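Trichosurin (Trichosurus vulpecula, PDB 2RA6) probably binds and carries small hydrophobic molecules in its lipocalin barrel, as a homodimeric whey protein of possum milk that holds 4-ethylphenol in this crystal. Local coordinates at residues L33-D37 with R38-E42; L158-S161 with E162-H165. The protein carries 1 engineered substitution. All blocks are in the same frame, centred on the assembly; numbering follows the deposited sequence.

Contact 1 (L33-D37 with R38-E42); sequences LASSD and RSLIE. With ZN (zinc ion), chain L.
Ile41 folds back over Leu33 and Ser35 where the first strand of the lipocalin barrel, 29-35, runs out into a loop. An ST turn marks the exit: Ser35 OG accepts from Asp37 N at 3.1 Å, with an N-H...O angle of 163°. The chain then bends back, and Leu40 N donates to Asp37 O at 3.0 Å.

The packed side is apolar. Ile41 CD1 lies over the strand backbone, 3.7 Å from Ala34 CA, and also meets the CB atoms of Leu33 and Ser35. Its chi1 of 53° sets CG1 between the backbone N and carbonyl carbon, and the extended chi2 carries CD1 to the strand. Leu158 of the neighbouring strand and Phe47 also touch Ile41. Leu40 CD1 comes alongside Ser35 OG at 3.6 Å and also meets Asp37 CB. Ser35 is buried, and its OG has a further hydrogen bond to Val124 O on strand 121-130. With an alanine at Ser35, Asp37 N would probably lose its side-chain acceptor and Val124 O its hydroxyl donor.

The outer side is polar and looser. Arg38 is exposed, and its guanidinium pairs with Glu42 by charge alone, because NH1 does not point its N-H at OE1. Asp37 is partly exposed, but both its carboxylate oxygens are engaged. Ser39 OG donates to OD1 at 2.7 Å from above the carboxylate plane, and Ser39 N adds a weak bond. The other oxygen, Asp37 OD2, binds the zinc ion at 2.0 Å.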
loop_
_atom_site.group_PDB
_atom_site.type_symbol
_atom_site.label_atom_id
_atom_site.label_comp_id
_atom_site.label_asym_id
_atom_site.label_seq_id
_atom_site.Cartn_x
_atom_site.Cartn_y
_atom_site.Cartn_z
ATOM N N LEU B 33 7.773 -10.755 11.066
ATOM C CA LEU B 33 8.051 -9.486 10.412
ATOM C C LEU B 33 8.492 -9.862 9.003
ATOM O O LEU B 33 9.134 -10.896 8.802
ATOM C CB LEU B 33 9.195 -8.750 11.117
ATOM C CG LEU B 33 8.950 -8.190 12.521
ATOM C CD1 LEU B 33 10.254 -7.639 13.091
ATOM C CD2 LEU B 33 7.890 -7.104 12.464
ATOM N N ALA B 34 8.135 -9.041 8.029
ATOM C CA ALA B 34 8.526 -9.301 6.649
ATOM C C ALA B 34 8.662 -7.955 5.979
ATOM O O ALA B 34 7.932 -7.017 6.295
ATOM C CB ALA B 34 7.476 -10.150 5.944
ATOM N N SER B 35 9.621 -7.837 5.072
ATOM C CA SER B 35 9.819 -6.564 4.406
ATOM C C SER B 35 10.484 -6.704 3.064
ATOM O O SER B 35 11.200 -7.672 2.809
ATOM C CB SER B 35 10.670 -5.637 5.274
ATOM O OG SER B 35 10.863 -4.373 4.647
ATOM N N SER B 36 10.239 -5.715 2.215
ATOM C CA SER B 36 10.839 -5.670 0.895
ATOM C C SER B 36 12.331 -5.374 1.065
ATOM O O SER B 36 13.134 -5.677 0.182
ATOM C CB SER B 36 10.155 -4.587 0.051
ATOM O OG SER B 36 10.062 -3.367 0.758
ATOM N N ASP B 37 12.694 -4.786 2.202
ATOM C CA ASP B 37 14.091 -4.480 2.512
ATOM C C ASP B 37 14.392 -5.110 3.868
ATOM O O ASP B 37 14.012 -4.569 4.912
ATOM C CB ASP B 37 14.313 -2.969 2.587
ATOM C CG ASP B 37 15.788 -2.601 2.688
ATOM O OD1 ASP B 37 16.534 -3.316 3.383
ATOM O OD2 ASP B 37 16.184 -1.589 2.075
ATOM N N ARG B 38 15.080 -6.248 3.857
ATOM C CA ARG B 38 15.386 -6.958 5.093
ATOM C C ARG B 38 16.127 -6.144 6.144
ATOM O O ARG B 38 15.940 -6.366 7.338
ATOM C CB ARG B 38 16.163 -8.247 4.799
ATOM C CG ARG B 38 16.301 -9.148 6.022
ATOM C CD ARG B 38 16.361 -10.620 5.642
ATOM N NE ARG B 38 17.554 -10.968 4.879
ATOM C CZ ARG B 38 18.742 -11.222 5.417
ATOM N NH1 ARG B 38 18.903 -11.168 6.732
ATOM N NH2 ARG B 38 19.770 -11.535 4.638
ATOM N N SER B 39 16.966 -5.202 5.719
ATOM C CA SER B 39 17.711 -4.398 6.684
ATOM C C SER B 39 16.764 -3.629 7.599
ATOM O O SER B 39 17.110 -3.308 8.733
ATOM C CB SER B 39 18.653 -3.417 5.972
ATOM O OG SER B 39 17.952 -2.303 5.451
ATOM N N LEU B 40 15.561 -3.345 7.112
ATOM C CA LEU B 40 14.583 -2.608 7.903
ATOM C C LEU B 40 14.095 -3.374 9.123
ATOM O O LEU B 40 13.701 -2.764 10.117
ATOM C CB LEU B 40 13.371 -2.242 7.050
ATOM C CG LEU B 40 13.605 -1.242 5.916
ATOM C CD1 LEU B 40 12.305 -1.057 5.144
ATOM C CD2 LEU B 40 14.087 0.086 6.490
ATOM N N ILE B 41 14.113 -4.702 9.047
ATOM C CA ILE B 41 13.641 -5.515 10.163
ATOM C C ILE B 41 14.709 -6.357 10.850
ATOM O O ILE B 41 14.406 -7.123 11.760
ATOM C CB ILE B 41 12.465 -6.427 9.732
ATOM C CG1 ILE B 41 12.846 -7.260 8.503
ATOM C CG2 ILE B 41 11.240 -5.567 9.433
ATOM C CD1 ILE B 41 11.787 -8.295 8.109
ATOM N N GLU B 42 15.956 -6.209 10.413
ATOM C CA GLU B 42 17.068 -6.929 11.023
ATOM C C GLU B 42 17.539 -6.098 12.208
ATOM O O GLU B 42 17.013 -5.014 12.461
ATOM C CB GLU B 42 18.226 -7.087 10.033
ATOM C CG GLU B 42 17.946 -8.008 8.858
ATOM C CD GLU B 42 19.141 -8.132 7.922
ATOM O OE1 GLU B 42 20.207 -8.598 8.373
ATOM O OE2 GLU B 42 19.015 -7.761 6.736
HETATM ZN ZN ZN L . 18.037 -0.868 2.249
#

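Contact 2 (L158-S161 with E162-H165)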
loop_
_atom_site.group_PDB
_atom_site.type_symbol
_atom_site.label_atom_id
_atom_site.label_comp_id
_atom_site.label_asym_id
_atom_site.label_seq_id
_atom_site.Cartn_x
_atom_site.Cartn_y
_atom_site.Cartn_z
ATOM N N LEU B 158 11.028 -12.857 8.745
ATOM C CA LEU B 158 11.673 -13.180 10.006
ATOM C C LEU B 158 10.632 -13.597 11.031
ATOM O O LEU B 158 9.847 -12.774 11.490
ATOM C CB LEU B 158 12.451 -11.978 10.539
ATOM C CG LEU B 158 13.595 -11.474 9.656
ATOM C CD1 LEU B 158 14.260 -10.273 10.313
ATOM C CD2 LEU B 158 14.605 -12.597 9.447
ATOM N N ASP B 159 10.617 -14.882 11.369
ATOM C CA ASP B 159 9.689 -15.397 12.369
ATOM C C ASP B 159 10.437 -15.186 13.679
ATOM O O ASP B 159 11.391 -15.906 13.966
ATOM C CB ASP B 159 9.456 -16.891 12.145
ATOM C CG ASP B 159 8.476 -17.489 13.136
ATOM O OD1 ASP B 159 8.352 -16.950 14.252
ATOM O OD2 ASP B 159 7.840 -18.511 12.801
ATOM N N ILE B 160 10.028 -14.205 14.474
ATOM C CA ILE B 160 10.747 -13.953 15.715
ATOM C C ILE B 160 10.200 -14.695 16.926
ATOM O O ILE B 160 10.666 -14.487 18.046
ATOM C CB ILE B 160 10.809 -12.457 16.046
ATOM C CG1 ILE B 160 9.401 -11.925 16.296
ATOM C CG2 ILE B 160 11.503 -11.701 14.916
ATOM C CD1 ILE B 160 9.386 -10.555 16.940
ATOM N N SER B 161 9.218 -15.562 16.704
ATOM C CA SER B 161 8.646 -16.334 17.801
ATOM C C SER B 161 9.705 -17.314 18.290
ATOM O O SER B 161 9.627 -17.823 19.406
ATOM C CB SER B 161 7.422 -17.119 17.325
ATOM O OG SER B 161 7.808 -18.156 16.437
ATOM N N GLU B 162 10.697 -17.560 17.439
ATOM C CA GLU B 162 11.775 -18.491 17.743
ATOM C C GLU B 162 13.077 -17.817 18.157
ATOM O O GLU B 162 14.137 -18.440 18.116
ATOM C CB GLU B 162 12.024 -19.388 16.527
ATOM C CG GLU B 162 12.248 -18.619 15.236
ATOM C CD GLU B 162 12.170 -19.507 14.008
ATOM O OE1 GLU B 162 11.126 -20.170 13.821
ATOM O OE2 GLU B 162 13.144 -19.539 13.225
ATOM N N VAL B 163 12.999 -16.552 18.561
ATOM C CA VAL B 163 14.191 -15.821 18.980
ATOM C C VAL B 163 13.924 -15.025 20.254
ATOM O O VAL B 163 12.796 -14.602 20.506
ATOM C CB VAL B 163 14.674 -14.860 17.865
ATOM C CG1 VAL B 163 13.663 -13.750 17.657
ATOM C CG2 VAL B 163 16.039 -14.287 18.221
ATOM N N ASP B 164 14.962 -14.841 21.067
ATOM C CA ASP B 164 14.825 -14.088 22.306
ATOM C C ASP B 164 14.895 -12.601 21.985
ATOM O O ASP B 164 15.941 -12.088 21.591
ATOM C CB ASP B 164 15.939 -14.459 23.291
ATOM C CG ASP B 164 15.794 -13.752 24.627
ATOM O OD1 ASP B 164 14.722 -13.876 25.256
ATOM O OD2 ASP B 164 16.754 -13.076 25.055
ATOM N N HIS B 165 13.771 -11.916 22.152
ATOM C CA HIS B 165 13.699 -10.490 21.866
ATOM C C HIS B 165 12.967 -9.755 22.983
ATOM O O HIS B 165 12.383 -10.380 23.867
ATOM C CB HIS B 165 12.984 -10.273 20.532
ATOM C CG HIS B 165 11.605 -10.851 20.491
ATOM N ND1 HIS B 165 10.526 -10.249 21.103
ATOM C CD2 HIS B 165 11.133 -11.993 19.937
ATOM C CE1 HIS B 165 9.450 -10.995 20.927
ATOM N NE2 HIS B 165 9.791 -12.060 20.222
HETATM O O HOH W 1 10.036 -15.301 21.604
#
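The backbone turns through Ser161 and Glu162 as it leaves strand 157-159, and Val163 N donates to Ile160 O at 3.2 Å. An Asx turn starts the bend at this edge of the lipocalin sheet. Asp159 OD1 accepts from Ser161 N at 2.9 Å, nearly along its C-O axis. The same oxygen takes the Ser161 hydroxyl at 2.6 Å, on the syn side and 25° out of the carboxylate plane. Two donors from one residue thus grip a single oxygen and limit rotation of the carboxylate. The CG of Asp159 stands anti to the backbone N (chi1 -179°), which places OD1 within reach of both Ser161 donors.

Glu162 comes back across Asp159 at about a right angle. Its CG sits 3.1 Å from Asp159 O, and its OE1 lies 3.8 Å from Asp159 OD2. These like charges would probably repel, but Lys140 of helix 137-148 makes a salt bridge to Asp159 OD2 and is likely to offset part of that repulsion.

Ile160 is the buried residue of the turn, and two side chains gather on it. Val163 CG1 packs against Ile160 CB at 3.5 Å. His165 lies across the end of the isoleucine, forming a CH-pi contact: Ile160 CD1 stands over one ring face, offset toward the rim. The same ring also stacks with Phe50, so the histidine joins the C-terminal tail to strand 49-57. A water donates to Val163 O and, weakly, to Ser161 O. At the edge of the imidazole, in its plane, Ile160 O approaches His165 CD2 to 3.2 Å.

From the N terminus, the chain runs up strand 29-35 and turns at once into contact 1, which folds the start of the following loop back on the strand. Strands 49-57 to 121-130 and helix 137-148 come next. Contact 2 then forms where strand 157-159 ends and the C-terminal tail begins. The two are in series: neither nests in the other nor crosses it. They meet because strands 29-35 and 157-159 are antiparallel neighbours. A probable hydrogen bond joins Leu33 O to Leu158 N at 2.7 Å, and Leu158 CD1 packs on Ile41 O. Together they tie the first strand, its exit loop and the last strand.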